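Local atomic coordinates of Cyp101j2 (Sphingobium yanoikuyae, PDB entry 5KYO), a protein that probably hydroxylates 1,8-cineole as a haem-dependent cytochrome P450 monooxygenase. Residues M278-L286 and E309-V317. Sequence-based numbering, arbitrary orientation. Where two conformers were deposited one is given.
With HEM (protoporphyrin IX containing Fe), chain G.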
ATOM      1  N   MET A 278       5.829   4.028   1.633  1.00 15.57           N
ATOM      2  CA  MET A 278       5.337   5.153   2.434  1.00 14.18           C
ATOM      3  C   MET A 278       6.481   5.756   3.237  1.00 22.45           C
ATOM      4  O   MET A 278       6.645   6.972   3.277  1.00 14.15           O
ATOM      5  CB  MET A 278       4.207   4.729   3.385  1.00 19.92           C
ATOM      6  CG  MET A 278       3.698   5.843   4.306  1.00 22.30           C
ATOM      7  SD  MET A 278       3.006   7.307   3.452  1.00 19.26           S
ATOM      8  CE  MET A 278       1.538   6.572   2.700  1.00 14.33           C
ATOM      9  N   LEU A 279       7.265   4.903   3.887  1.00 14.11           N
ATOM     10  CA  LEU A 279       8.434   5.376   4.638  1.00 14.08           C
ATOM     11  C   LEU A 279       9.416   6.098   3.733  1.00 14.05           C
ATOM     12  O   LEU A 279      10.072   7.068   4.155  1.00 14.04           O
ATOM     13  CB  LEU A 279       9.150   4.215   5.350  1.00 14.05           C
ATOM     14  CG  LEU A 279       8.462   3.589   6.549  1.00 23.87           C
ATOM     15  CD1 LEU A 279       9.070   2.222   6.836  1.00 15.76           C
ATOM     16  CD2 LEU A 279       8.633   4.507   7.763  1.00 20.89           C
ATOM     17  N   GLY A 280       9.538   5.623   2.496  1.00 14.05           N
ATOM     18  CA  GLY A 280      10.373   6.303   1.520  1.00 14.29           C
ATOM     19  C   GLY A 280       9.935   7.725   1.250  1.00 15.21           C
ATOM     20  O   GLY A 280      10.766   8.632   1.253  1.00 14.52           O
ATOM     21  N   PHE A 281       8.641   7.933   0.989  1.00 17.55           N
ATOM     22  CA  PHE A 281       8.133   9.284   0.741  1.00 16.97           C
ATOM     23  C   PHE A 281       8.278  10.157   1.985  1.00 14.13           C
ATOM     24  O   PHE A 281       8.654  11.320   1.891  1.00 15.09           O
ATOM     25  CB  PHE A 281       6.670   9.252   0.308  1.00 16.92           C
ATOM     26  CG  PHE A 281       6.467   9.008  -1.168  1.00 14.19           C
ATOM     27  CD1 PHE A 281       6.634  10.035  -2.091  1.00 18.06           C
ATOM     28  CD2 PHE A 281       6.036   7.762  -1.627  1.00 14.37           C
ATOM     29  CE1 PHE A 281       6.416   9.821  -3.452  1.00 17.46           C
ATOM     30  CE2 PHE A 281       5.820   7.535  -2.988  1.00 19.02           C
ATOM     31  CZ  PHE A 281       6.008   8.573  -3.904  1.00 14.21           C
ATOM     32  N   THR A 282       7.999   9.568   3.146  1.00 14.53           N
ATOM     33  CA  THR A 282       8.058  10.299   4.409  1.00 14.13           C
ATOM     34  C   THR A 282       9.461  10.821   4.658  1.00 23.59           C
ATOM     35  O   THR A 282       9.658  12.039   4.842  1.00 14.09           O
ATOM     36  CB  THR A 282       7.618   9.422   5.595  1.00 18.25           C
ATOM     37  OG1 THR A 282       6.254   9.028   5.408  1.00 17.16           O
ATOM     38  CG2 THR A 282       7.739  10.189   6.914  1.00 17.15           C
ATOM     39  N   PHE A 283      10.442   9.924   4.626  1.00 14.60           N
ATOM     40  CA  PHE A 283      11.804  10.360   4.940  1.00 19.00           C
ATOM     41  C   PHE A 283      12.521  11.136   3.829  1.00 14.00           C
ATOM     42  O   PHE A 283      13.361  11.988   4.140  1.00 14.64           O
ATOM     43  CB  PHE A 283      12.646   9.165   5.405  1.00 14.58           C
ATOM     44  CG  PHE A 283      12.456   8.872   6.865  1.00 13.98           C
ATOM     45  CD1 PHE A 283      11.398   8.077   7.280  1.00 14.01           C
ATOM     46  CD2 PHE A 283      13.270   9.465   7.820  1.00 15.64           C
ATOM     47  CE1 PHE A 283      11.180   7.822   8.629  1.00 20.12           C
ATOM     48  CE2 PHE A 283      13.064   9.223   9.178  1.00 13.97           C
ATOM     49  CZ  PHE A 283      12.017   8.399   9.582  1.00 21.61           C
ATOM     50  N   SER A 284      12.208  10.894   2.557  0.83 14.01           N
ATOM     51  CA  SER A 284      12.782  11.768   1.518  0.83 16.09           C
ATOM     52  C   SER A 284      12.202  13.163   1.655  0.83 16.28           C
ATOM     53  O   SER A 284      12.894  14.157   1.402  0.83 19.42           O
ATOM     54  CB  SER A 284      12.561  11.229   0.082  0.83 15.92           C
ATOM     55  OG  SER A 284      11.190  11.078  -0.262  0.83 14.05           O
ATOM     56  N   HIS A 285      10.939  13.250   2.053  1.00 14.07           N
ATOM     57  CA  HIS A 285      10.336  14.556   2.270  1.00 18.16           C
ATOM     58  C   HIS A 285      10.982  15.319   3.431  1.00 18.43           C
ATOM     59  O   HIS A 285      11.338  16.506   3.313  1.00 14.86           O
ATOM     60  CB  HIS A 285       8.840  14.443   2.530  1.00 14.15           C
ATOM     61  CG  HIS A 285       8.190  15.778   2.696  1.00 17.61           C
ATOM     62  ND1 HIS A 285       8.008  16.650   1.641  1.00 19.41           N
ATOM     63  CD2 HIS A 285       7.733  16.418   3.799  1.00 16.23           C
ATOM     64  CE1 HIS A 285       7.454  17.766   2.088  1.00 17.76           C
ATOM     65  NE2 HIS A 285       7.275  17.652   3.391  1.00 26.84           N
ATOM     66  N   LEU A 286      11.113  14.635   4.560  1.00 14.08           N
ATOM     67  CA  LEU A 286      11.759  15.196   5.723  1.00 14.06           C
ATOM     68  C   LEU A 286      13.146  15.669   5.352  1.00 14.03           C
ATOM     69  O   LEU A 286      13.626  16.701   5.852  1.00 17.58           O
ATOM     70  CB  LEU A 286      11.830  14.157   6.853  1.00 14.05           C
ATOM     71  CG  LEU A 286      10.523  13.816   7.572  1.00 14.09           C
ATOM     72  CD1 LEU A 286      10.644  12.551   8.422  1.00 14.07           C
ATOM     73  CD2 LEU A 286      10.075  15.030   8.421  1.00 17.25           C
ATOM     74  N   GLU A 309      -0.595  13.925   8.455  1.00 17.86           N
ATOM     75  CA  GLU A 309      -0.360  14.691   7.213  1.00 15.32           C
ATOM     76  C   GLU A 309       0.500  13.919   6.200  1.00 18.48           C
ATOM     77  O   GLU A 309       0.326  14.075   4.990  1.00 14.45           O
ATOM     78  CB  GLU A 309       0.278  16.054   7.545  1.00 14.48           C
ATOM     79  CG  GLU A 309       0.613  16.943   6.333  1.00 14.48           C
ATOM     80  CD  GLU A 309      -0.610  17.536   5.662  1.00 19.97           C
ATOM     81  OE1 GLU A 309      -1.731  17.080   5.940  1.00 22.90           O
ATOM     82  OE2 GLU A 309      -0.450  18.507   4.891  1.00 22.37           O
ATOM     83  N   PHE A 310       1.428  13.093   6.679  1.00 17.43           N
ATOM     84  CA  PHE A 310       2.163  12.182   5.793  1.00 18.58           C
ATOM     85  C   PHE A 310       1.187  11.200   5.117  1.00 15.55           C
ATOM     86  O   PHE A 310       1.326  10.910   3.938  1.00 15.33           O
ATOM     87  CB  PHE A 310       3.256  11.395   6.553  1.00 21.19           C
ATOM     88  CG  PHE A 310       4.531  12.194   6.818  1.00 15.91           C
ATOM     89  CD1 PHE A 310       5.337  12.622   5.773  1.00 14.25           C
ATOM     90  CD2 PHE A 310       4.920  12.473   8.116  1.00 19.45           C
ATOM     91  CE1 PHE A 310       6.499  13.363   6.025  1.00 19.51           C
ATOM     92  CE2 PHE A 310       6.084  13.200   8.379  1.00 20.22           C
ATOM     93  CZ  PHE A 310       6.866  13.649   7.324  1.00 15.70           C
ATOM     94  N   PHE A 311       0.193  10.690   5.828  1.00 14.42           N
ATOM     95  CA  PHE A 311      -0.693   9.738   5.154  1.00 14.44           C
ATOM     96  C   PHE A 311      -1.623  10.451   4.174  1.00 27.16           C
ATOM     97  O   PHE A 311      -1.913   9.913   3.107  1.00 24.41           O
ATOM     98  CB  PHE A 311      -1.484   8.887   6.157  1.00 17.40           C
ATOM     99  CG  PHE A 311      -0.678   7.749   6.721  1.00 14.42           C
ATOM    100  CD1 PHE A 311      -0.237   6.733   5.896  1.00 21.42           C
ATOM    101  CD2 PHE A 311      -0.313   7.724   8.048  1.00 17.68           C
ATOM    102  CE1 PHE A 311       0.522   5.691   6.393  1.00 22.98           C
ATOM    103  CE2 PHE A 311       0.471   6.695   8.560  1.00 24.51           C
ATOM    104  CZ  PHE A 311       0.880   5.670   7.734  1.00 21.88           C
ATOM    105  N   ARG A 312      -2.036  11.680   4.492  1.00 25.88           N
ATOM    106  CA  ARG A 312      -2.813  12.474   3.525  1.00 25.89           C
ATOM    107  C   ARG A 312      -1.991  12.872   2.302  1.00 22.40           C
ATOM    108  O   ARG A 312      -2.463  12.788   1.171  1.00 23.35           O
ATOM    109  CB  ARG A 312      -3.382  13.749   4.159  1.00 23.45           C
ATOM    110  CG  ARG A 312      -4.211  14.564   3.159  1.00 18.34           C
ATOM    111  CD  ARG A 312      -4.235  16.053   3.490  1.00 22.49           C
ATOM    112  NE  ARG A 312      -2.917  16.673   3.387  1.00 22.27           N
ATOM    113  CZ  ARG A 312      -2.364  17.068   2.242  1.00 24.59           C
ATOM    114  NH1 ARG A 312      -3.010  16.880   1.105  1.00 22.89           N
ATOM    115  NH2 ARG A 312      -1.163  17.638   2.227  1.00 17.73           N
ATOM    116  N   ARG A 313      -0.756  13.307   2.527  1.00 22.31           N
ATOM    117  CA  ARG A 313       0.050  13.944   1.474  1.00 19.30           C
ATOM    118  C   ARG A 313       0.622  12.948   0.461  1.00 20.79           C
ATOM    119  O   ARG A 313       0.781  13.282  -0.717  1.00 16.08           O
ATOM    120  CB  ARG A 313       1.185  14.753   2.123  1.00 20.82           C
ATOM    121  CG  ARG A 313       2.251  15.346   1.176  1.00 18.95           C
ATOM    122  CD  ARG A 313       1.711  16.260   0.056  1.00 16.56           C
ATOM    123  NE  ARG A 313       2.828  16.746  -0.742  1.00 18.34           N
ATOM    124  CZ  ARG A 313       3.402  16.038  -1.710  1.00 20.04           C
ATOM    125  NH1 ARG A 313       2.933  14.838  -2.023  1.00 19.08           N
ATOM    126  NH2 ARG A 313       4.435  16.521  -2.365  1.00 21.87           N
ATOM    127  N   PHE A 314       0.883  11.714   0.897  1.00 21.51           N
ATOM    128  CA  PHE A 314       1.573  10.746   0.047  1.00 14.37           C
ATOM    129  C   PHE A 314       0.812   9.442  -0.225  1.00 19.32           C
ATOM    130  O   PHE A 314       1.275   8.370   0.144  1.00 23.95           O
ATOM    131  CB  PHE A 314       2.932  10.406   0.671  1.00 14.32           C
ATOM    132  CG  PHE A 314       3.842  11.593   0.783  1.00 19.35           C
ATOM    133  CD1 PHE A 314       4.404  12.143  -0.360  1.00 14.29           C
ATOM    134  CD2 PHE A 314       4.101  12.181   2.005  1.00 20.69           C
ATOM    135  CE1 PHE A 314       5.242  13.247  -0.290  1.00 17.36           C
ATOM    136  CE2 PHE A 314       4.946  13.303   2.091  1.00 18.88           C
ATOM    137  CZ  PHE A 314       5.507  13.832   0.937  1.00 16.58           C
ATOM    138  N   PRO A 315      -0.363   9.534  -0.860  1.00 17.42           N
ATOM    139  CA  PRO A 315      -1.061   8.297  -1.237  1.00 16.49           C
ATOM    140  C   PRO A 315      -0.194   7.502  -2.223  1.00 20.72           C
ATOM    141  O   PRO A 315       0.490   8.131  -3.024  1.00 16.35           O
ATOM    142  CB  PRO A 315      -2.350   8.803  -1.889  1.00 18.33           C
ATOM    143  CG  PRO A 315      -1.978  10.225  -2.399  1.00 16.81           C
ATOM    144  CD  PRO A 315      -1.040  10.747  -1.360  1.00 14.48           C
ATOM    145  N   VAL A 316      -0.168   6.166  -2.136  1.00 18.08           N
ATOM    146  CA  VAL A 316       0.703   5.403  -3.019  1.00 16.08           C
ATOM    147  C   VAL A 316      -0.010   4.306  -3.835  1.00 19.61           C
ATOM    148  O   VAL A 316       0.478   3.898  -4.897  1.00 17.43           O
ATOM    149  CB  VAL A 316       1.873   4.744  -2.212  1.00 14.32           C
ATOM    150  CG1 VAL A 316       2.888   5.800  -1.787  1.00 21.36           C
ATOM    151  CG2 VAL A 316       1.357   3.950  -0.996  1.00 14.33           C
ATOM    152  N   VAL A 317      -1.160   3.846  -3.361  1.00 14.44           N
ATOM    153  CA  VAL A 317      -1.810   2.671  -3.977  1.00 14.46           C
ATOM    154  C   VAL A 317      -2.780   3.021  -5.118  1.00 14.51           C
ATOM    155  O   VAL A 317      -3.587   3.952  -4.995  1.00 22.81           O
ATOM    156  CB  VAL A 317      -2.570   1.841  -2.934  1.00 17.51           C
ATOM    157  CG1 VAL A 317      -3.312   0.683  -3.602  1.00 19.05           C
ATOM    158  CG2 VAL A 317      -1.591   1.297  -1.875  1.00 18.23           C
TER
HETATM  159  CHA HEM G 501      -6.023  -3.218   1.595  1.00 24.55           C
HETATM  160  CHB HEM G 501      -3.075   0.635   1.383  1.00 17.08           C
HETATM  161  CHC HEM G 501      -0.441  -1.227   5.055  1.00 14.36           C
HETATM  162  CHD HEM G 501      -2.800  -5.411   4.576  1.00 16.53           C
HETATM  163  C1A HEM G 501      -5.525  -1.986   1.244  1.00 14.57           C
HETATM  164  C2A HEM G 501      -6.106  -1.038   0.301  1.00 18.79           C
HETATM  165  C3A HEM G 501      -5.271   0.022   0.236  1.00 14.57           C
HETATM  166  C4A HEM G 501      -4.153  -0.207   1.138  1.00 16.25           C
HETATM  167  CMA HEM G 501      -5.487   1.292  -0.625  1.00 14.59           C
HETATM  168  CAA HEM G 501      -7.432  -1.179  -0.500  1.00 22.38           C
HETATM  169  CBA HEM G 501      -7.270  -2.033  -1.754  1.00 19.66           C
HETATM  170  CGA HEM G 501      -8.555  -2.045  -2.550  1.00 19.03           C
HETATM  171  O1A HEM G 501      -9.003  -0.957  -3.010  1.00 19.37           O
HETATM  172  O2A HEM G 501      -9.139  -3.143  -2.744  1.00 21.14           O
HETATM  173  C1B HEM G 501      -2.138   0.485   2.399  1.00 15.14           C
HETATM  174  C2B HEM G 501      -1.154   1.477   2.822  1.00 14.40           C
HETATM  175  C3B HEM G 501      -0.426   0.951   3.828  1.00 14.37           C
HETATM  176  C4B HEM G 501      -0.926  -0.379   4.077  1.00 16.28           C
HETATM  177  CMB HEM G 501      -0.971   2.892   2.214  1.00 15.40           C
HETATM  178  CAB HEM G 501       0.745   1.558   4.657  1.00 25.45           C
HETATM  179  CBB HEM G 501       1.190   2.815   4.587  1.00 29.98           C
HETATM  180  C1C HEM G 501      -0.875  -2.511   5.268  1.00 14.37           C
HETATM  181  C2C HEM G 501      -0.413  -3.401   6.316  1.00 20.79           C
HETATM  182  C3C HEM G 501      -1.061  -4.566   6.170  1.00 18.90           C
HETATM  183  C4C HEM G 501      -1.964  -4.432   5.042  1.00 16.15           C
HETATM  184  CMC HEM G 501       0.662  -3.004   7.349  1.00 20.05           C
HETATM  185  CAC HEM G 501      -0.980  -5.867   6.986  1.00 17.02           C
HETATM  186  CBC HEM G 501      -0.323  -6.022   8.137  1.00 20.62           C
HETATM  187  C1D HEM G 501      -3.856  -5.234   3.712  1.00 22.33           C
HETATM  188  C2D HEM G 501      -4.770  -6.276   3.274  1.00 14.52           C
HETATM  189  C3D HEM G 501      -5.761  -5.574   2.375  1.00 16.37           C
HETATM  190  C4D HEM G 501      -5.367  -4.191   2.322  1.00 22.20           C
HETATM  191  CMD HEM G 501      -4.840  -7.792   3.609  1.00 14.52           C
HETATM  192  CAD HEM G 501      -6.943  -6.246   1.643  1.00 14.61           C
HETATM  193  CBD HEM G 501      -8.273  -5.914   2.322  1.00 22.91           C
HETATM  194  CGD HEM G 501      -9.389  -6.602   1.556  1.00 19.75           C
HETATM  195  O1D HEM G 501     -10.246  -7.283   2.174  1.00 19.40           O
HETATM  196  O2D HEM G 501      -9.395  -6.475   0.305  1.00 19.57           O
HETATM  197  NA  HEM G 501      -4.340  -1.438   1.733  1.00 14.52           N
HETATM  198  NB  HEM G 501      -1.955  -0.629   3.192  1.00 17.70           N
HETATM  199  NC  HEM G 501      -1.826  -3.163   4.520  1.00 17.95           N
HETATM  200  ND  HEM G 501      -4.237  -4.038   3.121  1.00 15.09           N
HETATM  201 FE   HEM G 501      -3.204  -2.249   3.252  1.00 15.85          FE
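The ring of Phe310 receives the methyl of Thr282 over the centre of one face, CG2 standing 3.4 Å from the centroid, while Leu286 CD2 and Phe314 CD2 lie at its edge. This CH-pi contact lies 7° off the ring normal. With OG1 beside the backbone N (chi1 -62°), CG2 falls on the branch facing the ring; a hydrogen bond from OG1 to Met278 O holds this torsion and so keeps CG2 there. Replacing Phe310 with an alanine would probably leave the Thr282 methyl and the end of Leu286 without their aromatic partner and open a gap between the helices.

Phe314 has a different partner on each face: Phe281 CB on one, 4.0 Å from the centroid, and Arg313 CG on the other. Its edge turns toward the face of His285 in an offset edge-to-face pair, CZ lying 3.8 Å from His285 CG. The Phe281 and Phe314 rings are near parallel, 25° apart, but displaced with little overlap, and Val316 CG1 comes within 3.6 Å of Phe281 CE2.

Here the contact joins helix 273-288, the C-terminal half of the long helix crossing the haem, to the K helix, 303-313, and the turn after it. The K helix carries the family's ExxR motif, in which Arg312 holds Glu309 through NE to OE1 and NH2 to OE2; Glu309 has further salt bridges to Arg364 and Arg367.

Nearer the haem, Met278 makes a Met-aromatic contact with Phe311, SD lying obliquely 4.8 Å from the ring centroid. Bends at its second and third torsions fold the chain back, bringing CE to 3.7 Å from Phe311 CD1 and close against Phe314 O. Both residues line the haem pocket: porphyrin CBB meets Phe311 CE1 at the ring edge, 3.5 Å away, and packs against Met278 CB.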